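Local coordinates for BepC protein (Bartonella tribocorum, PDB 4WGJ) that probably transfers AMP from ATP to threonine or tyrosine side chains of target proteins, through the Fic domain that this fragment contains, at residues Ala60-Ile65 and Ala152-Lys157. Sequence-based numbering, arbitrary orientation.
With ANP (phosphoaminophosphonic acid-adenylate ester), chain B.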
ATOM      1  N   ALA A  60       3.543  -3.788  11.282  1.00 11.31           N
ATOM      2  CA  ALA A  60       4.442  -4.892  10.995  1.00 11.84           C
ATOM      3  C   ALA A  60       3.851  -5.815   9.935  1.00 11.18           C
ATOM      4  O   ALA A  60       4.577  -6.319   9.081  1.00 11.27           O
ATOM      5  CB  ALA A  60       4.756  -5.679  12.273  1.00 15.71           C
ATOM      6  N   TYR A  61       2.544  -6.056  10.000  1.00 12.57           N
ATOM      7  CA  TYR A  61       1.889  -6.903   9.000  1.00 12.05           C
ATOM      8  C   TYR A  61       1.928  -6.254   7.614  1.00  9.60           C
ATOM      9  O   TYR A  61       2.176  -6.927   6.606  1.00  9.44           O
ATOM     10  CB  TYR A  61       0.434  -7.203   9.391  1.00 12.45           C
ATOM     11  CG  TYR A  61      -0.241  -8.209   8.476  1.00 10.02           C
ATOM     12  CD1 TYR A  61       0.249  -9.514   8.360  1.00 13.28           C
ATOM     13  CD2 TYR A  61      -1.380  -7.870   7.750  1.00 10.19           C
ATOM     14  CE1 TYR A  61      -0.364 -10.443   7.530  1.00 11.04           C
ATOM     15  CE2 TYR A  61      -1.993  -8.787   6.920  1.00 10.61           C
ATOM     16  CZ  TYR A  61      -1.485 -10.072   6.817  1.00 15.60           C
ATOM     17  OH  TYR A  61      -2.100 -10.986   5.990  1.00 13.77           O
ATOM     18  N   LEU A  62       1.676  -4.950   7.552  1.00  8.47           N
ATOM     19  CA  LEU A  62       1.771  -4.260   6.270  1.00  9.79           C
ATOM     20  C   LEU A  62       3.175  -4.401   5.666  1.00  9.55           C
ATOM     21  O   LEU A  62       3.332  -4.637   4.456  1.00  9.42           O
ATOM     22  CB  LEU A  62       1.422  -2.788   6.436  1.00  7.92           C
ATOM     23  CG  LEU A  62       1.353  -1.975   5.147  1.00  7.94           C
ATOM     24  CD1 LEU A  62       0.227  -2.489   4.223  1.00 10.19           C
ATOM     25  CD2 LEU A  62       1.155  -0.488   5.468  1.00  8.85           C
ATOM     26  N   SER A  63       4.196  -4.262   6.505  1.00  9.48           N
ATOM     27  CA  SER A  63       5.573  -4.421   6.035  1.00  9.96           C
ATOM     28  C   SER A  63       5.849  -5.845   5.575  1.00 10.17           C
ATOM     29  O   SER A  63       6.581  -6.049   4.619  1.00  9.32           O
ATOM     30  CB  SER A  63       6.569  -4.009   7.116  1.00 11.50           C
ATOM     31  OG  SER A  63       6.603  -2.583   7.198  1.00 13.26           O
ATOM     32  N   LEU A  64       5.245  -6.825   6.241  1.00  8.07           N
ATOM     33  CA  LEU A  64       5.403  -8.229   5.812  1.00  8.86           C
ATOM     34  C   LEU A  64       4.788  -8.422   4.426  1.00 11.11           C
ATOM     35  O   LEU A  64       5.347  -9.100   3.551  1.00  9.64           O
ATOM     36  CB  LEU A  64       4.746  -9.180   6.813  1.00  8.56           C
ATOM     37  CG  LEU A  64       4.547 -10.619   6.304  1.00 11.29           C
ATOM     38  CD1 LEU A  64       5.886 -11.308   6.084  1.00 12.64           C
ATOM     39  CD2 LEU A  64       3.660 -11.416   7.273  1.00 12.84           C
ATOM     40  N   ILE A  65       3.623  -7.819   4.230  1.00 11.21           N
ATOM     41  CA  ILE A  65       2.987  -7.841   2.919  1.00  8.33           C
ATOM     42  C   ILE A  65       3.906  -7.198   1.883  1.00  8.82           C
ATOM     43  O   ILE A  65       4.143  -7.767   0.803  1.00  8.39           O
ATOM     44  CB  ILE A  65       1.637  -7.125   2.943  1.00  8.86           C
ATOM     45  CG1 ILE A  65       0.615  -8.007   3.666  1.00  9.65           C
ATOM     46  CG2 ILE A  65       1.168  -6.816   1.514  1.00  9.46           C
ATOM     47  CD1 ILE A  65      -0.699  -7.289   3.972  1.00 12.83           C
ATOM     48  N   ALA A 152      -1.269   7.338   4.546  1.00  8.39           N
ATOM     49  CA  ALA A 152       0.011   7.053   5.205  1.00 10.03           C
ATOM     50  C   ALA A 152       1.128   6.798   4.182  1.00 12.17           C
ATOM     51  O   ALA A 152       2.242   7.315   4.337  1.00 11.77           O
ATOM     52  CB  ALA A 152      -0.122   5.867   6.146  1.00 11.58           C
ATOM     53  N   HIS A 153       0.819   6.010   3.150  1.00 10.12           N
ATOM     54  CA  HIS A 153       1.715   5.809   1.999  1.00  9.40           C
ATOM     55  C   HIS A 153       3.115   5.476   2.499  1.00 10.37           C
ATOM     56  O   HIS A 153       4.068   6.193   2.198  1.00 10.57           O
ATOM     57  CB  HIS A 153       1.724   7.087   1.137  1.00 10.23           C
ATOM     58  CG  HIS A 153       2.315   6.927  -0.237  1.00 11.55           C
ATOM     59  ND1 HIS A 153       1.587   6.462  -1.314  1.00 10.11           N
ATOM     60  CD2 HIS A 153       3.542   7.241  -0.723  1.00 15.46           C
ATOM     61  CE1 HIS A 153       2.344   6.482  -2.397  1.00 15.04           C
ATOM     62  NE2 HIS A 153       3.538   6.942  -2.066  1.00 13.83           N
ATOM     63  N   PRO A 154       3.239   4.403   3.300  1.00  9.03           N
ATOM     64  CA  PRO A 154       4.460   4.246   4.100  1.00  9.04           C
ATOM     65  C   PRO A 154       5.718   3.875   3.324  1.00  8.98           C
ATOM     66  O   PRO A 154       6.798   3.952   3.911  1.00  9.85           O
ATOM     67  CB  PRO A 154       4.110   3.091   5.061  1.00 12.32           C
ATOM     68  CG  PRO A 154       2.611   2.993   5.036  1.00 13.92           C
ATOM     69  CD  PRO A 154       2.240   3.372   3.622  1.00 11.39           C
ATOM     70  N   PHE A 155       5.595   3.462   2.064  1.00  9.29           N
ATOM     71  CA  PHE A 155       6.766   2.978   1.316  1.00  9.45           C
ATOM     72  C   PHE A 155       7.160   3.906   0.170  1.00 10.77           C
ATOM     73  O   PHE A 155       6.354   4.707  -0.305  1.00 10.39           O
ATOM     74  CB  PHE A 155       6.501   1.562   0.772  1.00  8.56           C
ATOM     75  CG  PHE A 155       6.025   0.604   1.836  1.00  8.32           C
ATOM     76  CD1 PHE A 155       6.934  -0.004   2.689  1.00 10.67           C
ATOM     77  CD2 PHE A 155       4.663   0.360   2.015  1.00  9.54           C
ATOM     78  CE1 PHE A 155       6.503  -0.855   3.697  1.00 11.43           C
ATOM     79  CE2 PHE A 155       4.224  -0.489   3.030  1.00 11.91           C
ATOM     80  CZ  PHE A 155       5.151  -1.092   3.866  1.00 10.66           C
ATOM     81  N   ARG A 156       8.398   3.780  -0.291  1.00  9.36           N
ATOM     82  CA  ARG A 156       8.855   4.594  -1.419  1.00  9.71           C
ATOM     83  C   ARG A 156       8.051   4.262  -2.687  1.00  9.69           C
ATOM     84  O   ARG A 156       7.795   5.124  -3.525  1.00 11.03           O
ATOM     85  CB  ARG A 156      10.355   4.389  -1.650  1.00 12.19           C
ATOM     86  CG  ARG A 156      10.918   5.104  -2.886  1.00 10.36           C
ATOM     87  CD  ARG A 156      10.680   6.625  -2.830  1.00 11.08           C
ATOM     88  NE  ARG A 156      11.194   7.292  -4.033  1.00 11.84           N
ATOM     89  CZ  ARG A 156      10.570   7.308  -5.212  1.00 12.54           C
ATOM     90  NH1 ARG A 156       9.396   6.688  -5.365  1.00 11.15           N
ATOM     91  NH2 ARG A 156      11.123   7.939  -6.243  1.00 14.90           N
ATOM     92  N   LYS A 157       7.633   3.007  -2.801  1.00  9.33           N
ATOM     93  CA  LYS A 157       6.893   2.530  -3.966  1.00  9.35           C
ATOM     94  C   LYS A 157       6.198   1.236  -3.553  1.00  8.97           C
ATOM     95  O   LYS A 157       6.617   0.593  -2.583  1.00  9.83           O
ATOM     96  CB  LYS A 157       7.833   2.291  -5.166  1.00 13.66           C
ATOM     97  CG  LYS A 157       7.132   2.182  -6.539  1.00 14.96           C
ATOM     98  CD  LYS A 157       6.432   3.499  -6.884  1.00 20.77           C
ATOM     99  CE  LYS A 157       5.952   3.543  -8.329  1.00 30.58           C
ATOM    100  NZ  LYS A 157       4.950   2.481  -8.618  1.00 32.45           N
TER
HETATM  101  PG  ANP B 301      -0.293   0.804  -8.217  1.00 28.78           P
HETATM  102  O1G ANP B 301      -0.364  -0.737  -8.537  1.00 26.38           O
HETATM  103  O2G ANP B 301      -0.696   1.543  -9.463  1.00 27.88           O
HETATM  104  O3G ANP B 301      -1.299   1.118  -7.052  1.00 24.13           O
HETATM  105  PB  ANP B 301       2.100   1.009  -6.446  1.00 19.43           P
HETATM  106  O1B ANP B 301       1.626  -0.304  -5.914  1.00 15.64           O
HETATM  107  O2B ANP B 301       3.632   1.022  -6.719  1.00 22.33           O
HETATM  108  N3B ANP B 301       1.301   1.353  -7.891  1.00 18.77           N
HETATM  109  PA  ANP B 301       2.452   3.581  -5.369  1.00 17.96           P
HETATM  110  O1A ANP B 301       2.786   4.069  -6.734  1.00 20.06           O
HETATM  111  O2A ANP B 301       3.545   3.727  -4.318  1.00 12.82           O
HETATM  112  O3A ANP B 301       1.848   2.108  -5.351  1.00 18.35           O
HETATM  113  O5' ANP B 301       1.154   4.357  -4.883  1.00 19.30           O
HETATM  114  C5' ANP B 301      -0.007   4.371  -5.749  1.00 23.95           C
HETATM  115  C4' ANP B 301      -1.243   4.774  -4.984  1.00 26.81           C
HETATM  116  O4' ANP B 301      -1.311   6.222  -4.895  1.00 27.73           O
HETATM  117  C3' ANP B 301      -2.550   4.318  -5.642  1.00 28.20           C
HETATM  118  O3' ANP B 301      -3.488   3.813  -4.696  1.00 27.18           O
HETATM  119  C2' ANP B 301      -3.051   5.596  -6.320  1.00 27.43           C
HETATM  120  O2' ANP B 301      -4.461   5.610  -6.510  1.00 28.82           O
HETATM  121  C1' ANP B 301      -2.597   6.644  -5.309  1.00 26.95           C
HETATM  122  N9  ANP B 301      -2.521   7.993  -5.868  1.00 25.77           N
HETATM  123  C8  ANP B 301      -2.100   8.345  -7.125  1.00 30.62           C
HETATM  124  N7  ANP B 301      -2.161   9.632  -7.368  1.00 31.53           N
HETATM  125  C5  ANP B 301      -2.660  10.167  -6.190  1.00 23.41           C
HETATM  126  C6  ANP B 301      -2.966  11.486  -5.797  1.00 23.86           C
HETATM  127  N6  ANP B 301      -2.796  12.550  -6.585  1.00 22.70           N
HETATM  128  N1  ANP B 301      -3.453  11.675  -4.550  1.00 23.07           N
HETATM  129  C2  ANP B 301      -3.628  10.612  -3.761  1.00 27.21           C
HETATM  130  N3  ANP B 301      -3.378   9.326  -4.021  1.00 20.63           N
HETATM  131  C4  ANP B 301      -2.892   9.170  -5.256  1.00 19.46           C
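Phe155 meets the helix of Ala60-Ile65 with the rim of its ring. Leu62 CG lies in the ring plane, 3.9 Å from Phe155 CE2, and Ser63 OG stands near the same plane, 3.9 Å from Phe155 CE1. Chi1 of -52° sets the phenyl group opposite its own carbonyl carbon and carries it to the helix, a flat ring suited to offering its edge there while Pro154 CB covers one face. Leu62, with CG anti to the backbone N (chi1 -174°), runs past the ring in the opposite direction; its CD2 also reaches Pro154 CG at 3.8 Å, the two side chains crossing at about a right angle. A branched aliphatic chain suits this place because one methyl can touch both rings. Small Ser63 lets the phenyl tip come close.

The loop opens the Fic motif, here the variant HPFRKGNGR, with Lys157 where most Fic enzymes have Asp or Glu; the motif runs on into helix 159-174. Lys157, bent at chi2 and chi4, donates a hydrogen bond from NZ to ANP O2B (2.7 Å) and a weak one to ANP O1A, its long cationic chain suited to phosphate oxygens. His153 CE1 lies 3.5 Å from ANP O5'. The apolar seam joins helix 59-70, whose His66 stacks on Phe155, to the loop between helices 135-152 and 159-174, with Pro154 resting on Ile113 and Leu117 of helix 111-126.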